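Side-chain contacts in insecticidal crystal protein Cry7Cal (Bacillus thuringiensis, PDB 5ZI1), which kills insects, among them the locust Locusta migratoria manilensis, and, like other delta endotoxins, probably binds gut receptors and forms membrane pores through its N-terminal helical domain: residues V211-N214 and Y215-R219; G197-K200 and L201-S205; M167-Y170 and E171-F175. All blocks are in the same frame, centred on the assembly; numbering follows the deposited sequence.

Contact 1: residues V211-N214 and Y215-R219; sequences VWEN and YNRFR
On helix 208-227 of the N-terminal helical domain, Trp-212 and Asn-216 stand one turn apart and lie flat against each other. The Asn-216 amide runs almost parallel to the indole, their planes 5° apart, and its CB sits over the six-membered ring in a CH-pi contact, 3.8 Å from the ring centroid. Both side chains leave the helix with CG anti to the backbone N (chi1 -169° for Trp-212, -176° for Asn-216), which lets them run side by side. Asn suits this place because its short amide can cover a ring face and still turn a carbonyl to Arg-219. That arginine grips Asn-216 OD1 side-on, through NE at 3.3 Å from OD1 and NH2 at 3.1 Å from OD1, with the oxygen close to the guanidinium plane. Tyr-215 CE1 rests over a face of the same guanidinium. Glu-283 of helix 279-286 ties the group to that helix, forming a salt bridge with Arg-219 NH1 and accepting a hydrogen bond from Trp-212 NE1. Asn-216 ND2 binds Phe-254 O and a water that also donates to Glu-213 O.

Farther round the helix, Arg-217 reaches back, its chain bent at chi3. Arg-217 NH1 makes a weak, long salt bridge to Glu-213 OE2 (3.4 Å), and Arg-217 NH2 a weak bond to Asn-214 OD1 (3.1 Å). Asp-256 and Tyr-272 provide further partners for Arg-217 and Glu-213. Such i to i+3 and i to i+4 pairing runs along one face of an amphipathic helix, which in this three-domain toxin fold turns its polar face to residues 254-283.

Contact 2: residues G197-K200 and L201-S205; sequences GLNK and LKNAS
The carbonyls of Gly-197, Leu-198 and Asn-199 accept the amides of Leu-201, Lys-202 and Asn-203 in regular i to i+4 fashion until the chain leaves helical geometry at Asn-203 (phi -98°), where N also makes a weak bond to Lys-200 O. Asn-203 then adds its side chain to the ending. Its ND2 donates to Asn-199 O at 2.9 Å, while Asn-203 N reaches the same Asn-199 O at 3.2 Å. The two donors come from opposite faces of the carbonyl plane, and ND2 stands above that plane, so one oxygen of the last turn is gripped twice by a single residue. With CG beside the backbone N (chi1 -70°), the Asn-203 amide folds back over the turn. It passes obliquely across the Asn-199 amide, whose OD1 lies 3.6 Å from Asn-203 ND2. A short amide fits here because it carries donors on a chain compact enough to meet its own helix.

On the buried side, Leu-201 packs CG against Gly-197 O, 3.3 Å apart, and turns its CD1 methyl to Phe-218 CB of helix 208-227. Leucine suits that interhelical seam, whereas lysine suits the exposed turn, where its long chain can stay at the surface or, in Lys-200, reach Ile-67 O with NZ. Lys-202 rests its CB near the Tyr-215 ring while the extended chain runs on away. Side-chain donation to a late carbonyl is one way a helix C-terminus is closed, and here it precedes the short loop between antiparallel helices 169-202 and 208-227.

Contact 3: residues M167-Y170 and E171-F175; sequences MQQY and EIDLF
Met-167 CE meets three partners across the first turn of helix 169-202. The methyl comes to the edge of the Phe-175 ring, in its plane, with CE 3.3 Å from CD2; it also touches Ile-172 CG1 at 3.6 Å and flanks the Glu-171 methylene CG. A bend at the last torsion (chi3 56°) brings CE inward, while SD lies obliquely to the ring, 5.3 Å from its centroid, in a Met-aromatic contact. A flexible, unbranched thioether can follow such an irregular surface.

Gln-169 bends at chi2 so that NE2 donates to Asp-173 OD1 at 2.7 Å, approaching from above the carboxylate plane. Next to it, Tyr-170 takes the crowded first torsion (chi1 74°), which folds its ring over the following peptide; Glu-171 CB lies over one ring face, 4.1 Å from the centroid.

Gln-168 occupies the N-cap, with its O accepting Ile-172 N at 3.1 Å. Met-167, just before the cap, and Ile-172, four residues after it, thus form a hydrophobic staple. Acidic Glu-171 and Asp-173 also suit this end, where the helix dipole is probably positive.

Beyond this shell, Arg-239 makes a salt bridge with Asp-173 OD1, and Tyr-114 OH binds Glu-171 OE1. Phe-175 is held edge-to-face by Phe-117 of helix 107-127, and Leu-155 and Ala-158 of helix 141-165 pack beside it.

Contacts 2 and 3 belong to the two ends of helix 169-202, their centres about 45 Å apart, whereas contact 1 lies on the next helix, 208-227. Contact 1 is the buried one: its polar groups and Trp-212 meet residues 254-286 while Phe-218 turns into the bundle; the other two are partly buried, with most polar side chains outward, and Leu-201, Met-167, Ile-172 and Phe-175 inward. The ends differ in chemistry: an amide donates to a carbonyl in contact 2, while acids and a hydrophobic staple mark contact 3. Contacts 1 and 2 touch directly, Phe-218 and Tyr-215 packing on Leu-201 and Leu-198, but contact 3 is about 29 Å from either at the nearest atoms.

Contact 1: residues V211-N214 and Y215-R219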
loop_
_atom_site.group_PDB
_atom_site.type_symbol
_atom_site.label_atom_id
_atom_site.label_comp_id
_atom_site.label_asym_id
_atom_site.label_seq_id
_atom_site.Cartn_x
_atom_site.Cartn_y
_atom_site.Cartn_z
ATOM N N VAL A 211 5.305 22.233 -5.367
ATOM C CA VAL A 211 4.592 21.433 -6.347
ATOM C C VAL A 211 4.855 19.962 -6.086
ATOM O O VAL A 211 3.931 19.143 -6.080
ATOM C CB VAL A 211 4.980 21.848 -7.774
ATOM C CG1 VAL A 211 4.677 20.727 -8.752
ATOM C CG2 VAL A 211 4.221 23.091 -8.173
ATOM N N TRP A 212 6.110 19.619 -5.789
ATOM C CA TRP A 212 6.420 18.250 -5.404
ATOM C C TRP A 212 5.670 17.835 -4.146
ATOM O O TRP A 212 5.111 16.735 -4.084
ATOM C CB TRP A 212 7.914 18.074 -5.189
ATOM C CG TRP A 212 8.207 16.648 -5.067
ATOM C CD1 TRP A 212 8.356 15.755 -6.090
ATOM C CD2 TRP A 212 8.351 15.903 -3.858
ATOM N NE1 TRP A 212 8.607 14.503 -5.594
ATOM C CE2 TRP A 212 8.599 14.559 -4.226
ATOM C CE3 TRP A 212 8.296 16.238 -2.503
ATOM C CZ2 TRP A 212 8.796 13.556 -3.291
ATOM C CZ3 TRP A 212 8.496 15.242 -1.577
ATOM C CH2 TRP A 212 8.743 13.915 -1.970
ATOM N N GLU A 213 5.638 18.702 -3.134
ATOM C CA GLU A 213 4.974 18.334 -1.889
ATOM C C GLU A 213 3.513 17.972 -2.127
ATOM O O GLU A 213 3.026 16.958 -1.617
ATOM C CB GLU A 213 5.095 19.470 -0.876
ATOM C CG GLU A 213 4.398 19.185 0.435
ATOM C CD GLU A 213 4.932 20.070 1.571
ATOM O OE1 GLU A 213 6.119 19.939 1.949
ATOM O OE2 GLU A 213 4.169 20.914 2.075
ATOM N N ASN A 214 2.797 18.795 -2.897
ATOM C CA ASN A 214 1.392 18.514 -3.177
ATOM C C ASN A 214 1.253 17.237 -3.996
ATOM O O ASN A 214 0.305 16.469 -3.813
ATOM C CB ASN A 214 0.746 19.677 -3.926
ATOM C CG ASN A 214 0.655 20.957 -3.089
ATOM O OD1 ASN A 214 0.704 20.927 -1.855
ATOM N ND2 ASN A 214 0.506 22.090 -3.773
ATOM N N TYR A 215 2.190 17.014 -4.909
ATOM C CA TYR A 215 2.223 15.790 -5.687
ATOM C C TYR A 215 2.437 14.584 -4.775
ATOM O O TYR A 215 1.696 13.599 -4.837
ATOM C CB TYR A 215 3.334 15.920 -6.719
ATOM C CG TYR A 215 3.614 14.686 -7.550
ATOM C CD1 TYR A 215 4.464 13.687 -7.081
ATOM C CD2 TYR A 215 3.079 14.557 -8.836
ATOM C CE1 TYR A 215 4.762 12.601 -7.846
ATOM C CE2 TYR A 215 3.363 13.447 -9.618
ATOM C CZ TYR A 215 4.198 12.476 -9.121
ATOM O OH TYR A 215 4.488 11.378 -9.887
ATOM N N ASN A 216 3.414 14.673 -3.868
ATOM C CA ASN A 216 3.659 13.544 -2.986
ATOM C C ASN A 216 2.511 13.335 -2.009
ATOM O O ASN A 216 2.200 12.189 -1.646
ATOM C CB ASN A 216 4.966 13.735 -2.235
ATOM C CG ASN A 216 5.303 12.541 -1.382
ATOM O OD1 ASN A 216 5.593 11.442 -1.909
ATOM N ND2 ASN A 216 5.229 12.724 -0.047
ATOM N N ARG A 217 1.858 14.414 -1.586
ATOM C CA ARG A 217 0.744 14.254 -0.660
ATOM C C ARG A 217 -0.409 13.504 -1.311
ATOM O O ARG A 217 -1.101 12.722 -0.652
ATOM C CB ARG A 217 0.268 15.611 -0.153
ATOM C CG ARG A 217 -0.874 15.483 0.835
ATOM C CD ARG A 217 -1.312 16.818 1.426
ATOM N NE ARG A 217 -0.248 17.465 2.190
ATOM C CZ ARG A 217 0.418 18.533 1.771
ATOM N NH1 ARG A 217 1.376 19.063 2.530
ATOM N NH2 ARG A 217 0.121 19.069 0.586
ATOM N N PHE A 218 -0.657 13.769 -2.594
ATOM C CA PHE A 218 -1.682 13.035 -3.314
ATOM C C PHE A 218 -1.313 11.563 -3.405
ATOM O O PHE A 218 -2.123 10.686 -3.082
ATOM C CB PHE A 218 -1.853 13.653 -4.690
ATOM C CG PHE A 218 -2.819 12.943 -5.567
ATOM C CD1 PHE A 218 -4.162 13.248 -5.535
ATOM C CD2 PHE A 218 -2.373 11.997 -6.479
ATOM C CE1 PHE A 218 -5.048 12.603 -6.380
ATOM C CE2 PHE A 218 -3.250 11.358 -7.316
ATOM C CZ PHE A 218 -4.590 11.658 -7.271
ATOM N N ARG A 219 -0.070 11.277 -3.796
ATOM C CA ARG A 219 0.392 9.893 -3.839
ATOM C C ARG A 219 0.217 9.210 -2.485
ATOM O O ARG A 219 -0.312 8.097 -2.405
ATOM C CB ARG A 219 1.851 9.846 -4.285
ATOM C CG ARG A 219 2.566 8.542 -3.970
ATOM C CD ARG A 219 3.887 8.448 -4.743
ATOM N NE ARG A 219 4.753 9.589 -4.457
ATOM C CZ ARG A 219 5.767 9.976 -5.236
ATOM N NH1 ARG A 219 6.050 9.300 -6.367
ATOM N NH2 ARG A 219 6.496 11.050 -4.892
HETATM O O HOH W 1 4.401 15.632 0.557
HETATM O O HOH W 2 2.045 21.571 0.522
#

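Contact 2: residues G197-K200 and L201-S205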
loop_
_atom_site.group_PDB
_atom_site.type_symbol
_atom_site.label_atom_id
_atom_site.label_comp_id
_atom_site.label_asym_id
_atom_site.label_seq_id
_atom_site.Cartn_x
_atom_site.Cartn_y
_atom_site.Cartn_z
ATOM N N GLY A 197 -4.430 12.362 -11.876
ATOM C CA GLY A 197 -4.222 13.311 -10.789
ATOM C C GLY A 197 -2.749 13.545 -10.509
ATOM O O GLY A 197 -2.309 14.688 -10.315
ATOM N N LEU A 198 -1.958 12.470 -10.510
ATOM C CA LEU A 198 -0.517 12.638 -10.415
ATOM C C LEU A 198 -0.003 13.520 -11.541
ATOM O O LEU A 198 0.729 14.489 -11.301
ATOM C CB LEU A 198 0.174 11.280 -10.421
ATOM C CG LEU A 198 0.298 10.623 -9.045
ATOM C CD1 LEU A 198 1.285 9.491 -9.109
ATOM C CD2 LEU A 198 0.722 11.660 -8.009
ATOM N N ASN A 199 -0.419 13.227 -12.777
ATOM C CA ASN A 199 0.083 13.979 -13.926
ATOM C C ASN A 199 -0.297 15.455 -13.835
ATOM O O ASN A 199 0.533 16.346 -14.072
ATOM C CB ASN A 199 -0.447 13.362 -15.225
ATOM C CG ASN A 199 0.091 14.060 -16.453
ATOM O OD1 ASN A 199 1.277 13.949 -16.772
ATOM N ND2 ASN A 199 -0.764 14.809 -17.130
ATOM N N LYS A 200 -1.547 15.732 -13.474
ATOM C CA LYS A 200 -1.978 17.107 -13.309
ATOM C C LYS A 200 -1.164 17.819 -12.221
ATOM O O LYS A 200 -0.670 18.933 -12.433
ATOM C CB LYS A 200 -3.473 17.116 -13.002
ATOM C CG LYS A 200 -4.076 18.493 -12.764
ATOM C CD LYS A 200 -5.377 18.346 -11.991
ATOM C CE LYS A 200 -6.315 19.508 -12.255
ATOM N NZ LYS A 200 -6.585 20.325 -11.073
ATOM N N LEU A 201 -0.993 17.185 -11.049
ATOM C CA LEU A 201 -0.204 17.821 -9.989
ATOM C C LEU A 201 1.231 18.048 -10.420
ATOM O O LEU A 201 1.856 19.036 -10.015
ATOM C CB LEU A 201 -0.234 16.985 -8.714
ATOM C CG LEU A 201 -1.637 17.040 -8.132
ATOM C CD1 LEU A 201 -1.858 15.956 -7.128
ATOM C CD2 LEU A 201 -1.878 18.404 -7.529
ATOM N N LYS A 202 1.763 17.168 -11.257
ATOM C CA LYS A 202 3.149 17.320 -11.669
ATOM C C LYS A 202 3.328 18.538 -12.552
ATOM O O LYS A 202 4.394 19.162 -12.539
ATOM C CB LYS A 202 3.611 16.048 -12.375
ATOM C CG LYS A 202 5.075 16.020 -12.765
ATOM C CD LYS A 202 5.390 14.677 -13.421
ATOM C CE LYS A 202 6.584 14.749 -14.344
ATOM N NZ LYS A 202 6.691 13.478 -15.131
ATOM N N ASN A 203 2.294 18.907 -13.303
ATOM C CA ASN A 203 2.331 20.047 -14.208
ATOM C C ASN A 203 1.719 21.299 -13.604
ATOM O O ASN A 203 1.553 22.288 -14.316
ATOM C CB ASN A 203 1.623 19.700 -15.518
ATOM C CG ASN A 203 2.401 18.696 -16.331
ATOM O OD1 ASN A 203 3.421 19.035 -16.936
ATOM N ND2 ASN A 203 1.952 17.439 -16.321
ATOM N N ALA A 204 1.378 21.279 -12.316
ATOM C CA ALA A 204 0.770 22.441 -11.682
ATOM C C ALA A 204 1.754 23.600 -11.620
ATOM O O ALA A 204 2.971 23.413 -11.557
ATOM C CB ALA A 204 0.292 22.106 -10.269
ATOM N N SER A 205 1.210 24.811 -11.643
ATOM C CA SER A 205 2.036 25.997 -11.529
ATOM C C SER A 205 2.457 26.215 -10.081
ATOM O O SER A 205 1.764 25.819 -9.143
ATOM C CB SER A 205 1.280 27.221 -12.041
ATOM O OG SER A 205 0.035 27.342 -11.374
#

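Contact 3: residues M167-Y170 and E171-F175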
loop_
_atom_site.group_PDB
_atom_site.type_symbol
_atom_site.label_atom_id
_atom_site.label_comp_id
_atom_site.label_asym_id
_atom_site.label_seq_id
_atom_site.Cartn_x
_atom_site.Cartn_y
_atom_site.Cartn_z
ATOM N N MET A 167 -30.250 -20.479 -5.831
ATOM C CA MET A 167 -29.729 -20.042 -7.113
ATOM C C MET A 167 -29.259 -21.245 -7.908
ATOM O O MET A 167 -28.625 -22.157 -7.364
ATOM C CB MET A 167 -28.573 -19.057 -6.922
ATOM C CG MET A 167 -29.015 -17.625 -6.697
ATOM S SD MET A 167 -27.658 -16.456 -6.549
ATOM C CE MET A 167 -26.759 -16.689 -8.048
ATOM N N GLN A 168 -29.569 -21.243 -9.198
ATOM C CA GLN A 168 -29.066 -22.280 -10.076
ATOM C C GLN A 168 -27.645 -21.949 -10.516
ATOM O O GLN A 168 -27.175 -20.810 -10.403
ATOM C CB GLN A 168 -29.988 -22.448 -11.281
ATOM C CG GLN A 168 -30.985 -23.579 -11.093
ATOM C CD GLN A 168 -32.064 -23.563 -12.154
ATOM O OE1 GLN A 168 -32.879 -22.634 -12.195
ATOM N NE2 GLN A 168 -32.092 -24.595 -13.011
ATOM N N GLN A 169 -26.951 -22.968 -11.027
ATOM C CA GLN A 169 -25.528 -22.795 -11.284
ATOM C C GLN A 169 -25.287 -21.704 -12.319
ATOM O O GLN A 169 -24.335 -20.923 -12.189
ATOM C CB GLN A 169 -24.896 -24.120 -11.717
ATOM C CG GLN A 169 -23.364 -24.061 -11.896
ATOM C CD GLN A 169 -22.614 -23.848 -10.589
ATOM O OE1 GLN A 169 -22.656 -24.690 -9.691
ATOM N NE2 GLN A 169 -21.933 -22.711 -10.472
ATOM N N TYR A 170 -26.148 -21.614 -13.339
ATOM C CA TYR A 170 -25.919 -20.626 -14.387
ATOM C C TYR A 170 -25.920 -19.216 -13.817
ATOM O O TYR A 170 -25.161 -18.356 -14.270
ATOM C CB TYR A 170 -26.973 -20.744 -15.499
ATOM C CG TYR A 170 -28.348 -20.215 -15.127
ATOM C CD1 TYR A 170 -28.639 -18.841 -15.172
ATOM C CD2 TYR A 170 -29.363 -21.083 -14.755
ATOM C CE1 TYR A 170 -29.889 -18.362 -14.823
ATOM C CE2 TYR A 170 -30.626 -20.613 -14.427
ATOM C CZ TYR A 170 -30.877 -19.253 -14.462
ATOM O OH TYR A 170 -32.123 -18.790 -14.127
ATOM N N GLU A 171 -26.798 -18.954 -12.854
ATOM C CA GLU A 171 -26.915 -17.622 -12.286
ATOM C C GLU A 171 -25.753 -17.338 -11.330
ATOM O O GLU A 171 -25.200 -16.239 -11.341
ATOM C CB GLU A 171 -28.274 -17.484 -11.594
ATOM C CG GLU A 171 -28.648 -16.056 -11.258
ATOM C CD GLU A 171 -30.039 -15.941 -10.647
ATOM O OE1 GLU A 171 -30.577 -14.807 -10.602
ATOM O OE2 GLU A 171 -30.585 -16.979 -10.204
ATOM N N ILE A 172 -25.355 -18.334 -10.526
ATOM C CA ILE A 172 -24.080 -18.276 -9.809
ATOM C C ILE A 172 -22.940 -17.983 -10.771
ATOM O O ILE A 172 -22.066 -17.155 -10.488
ATOM C CB ILE A 172 -23.841 -19.600 -9.058
ATOM C CG1 ILE A 172 -24.935 -19.825 -8.021
ATOM C CG2 ILE A 172 -22.448 -19.645 -8.433
ATOM C CD1 ILE A 172 -24.870 -21.193 -7.397
ATOM N N ASP A 173 -22.947 -18.645 -11.943
ATOM C CA ASP A 173 -21.874 -18.445 -12.918
ATOM C C ASP A 173 -21.935 -17.065 -13.550
ATOM O O ASP A 173 -20.892 -16.509 -13.915
ATOM C CB ASP A 173 -21.929 -19.507 -14.016
ATOM C CG ASP A 173 -21.459 -20.880 -13.542
ATOM O OD1 ASP A 173 -20.971 -21.012 -12.396
ATOM O OD2 ASP A 173 -21.546 -21.832 -14.343
ATOM N N LEU A 174 -23.136 -16.512 -13.724
ATOM C CA LEU A 174 -23.248 -15.167 -14.277
ATOM C C LEU A 174 -22.633 -14.145 -13.329
ATOM O O LEU A 174 -21.821 -13.304 -13.738
ATOM C CB LEU A 174 -24.711 -14.834 -14.542
ATOM C CG LEU A 174 -24.970 -13.466 -15.190
ATOM C CD1 LEU A 174 -24.518 -13.453 -16.650
ATOM C CD2 LEU A 174 -26.446 -13.090 -15.075
ATOM N N PHE A 175 -22.993 -14.223 -12.045
ATOM C CA PHE A 175 -22.463 -13.288 -11.050
ATOM C C PHE A 175 -20.946 -13.388 -10.941
ATOM O O PHE A 175 -20.251 -12.364 -10.883
ATOM C CB PHE A 175 -23.131 -13.549 -9.707
ATOM C CG PHE A 175 -24.535 -13.016 -9.628
ATOM C CD1 PHE A 175 -24.802 -11.688 -9.914
ATOM C CD2 PHE A 175 -25.581 -13.841 -9.284
ATOM C CE1 PHE A 175 -26.086 -11.193 -9.839
ATOM C CE2 PHE A 175 -26.877 -13.356 -9.212
ATOM C CZ PHE A 175 -27.130 -12.030 -9.492
#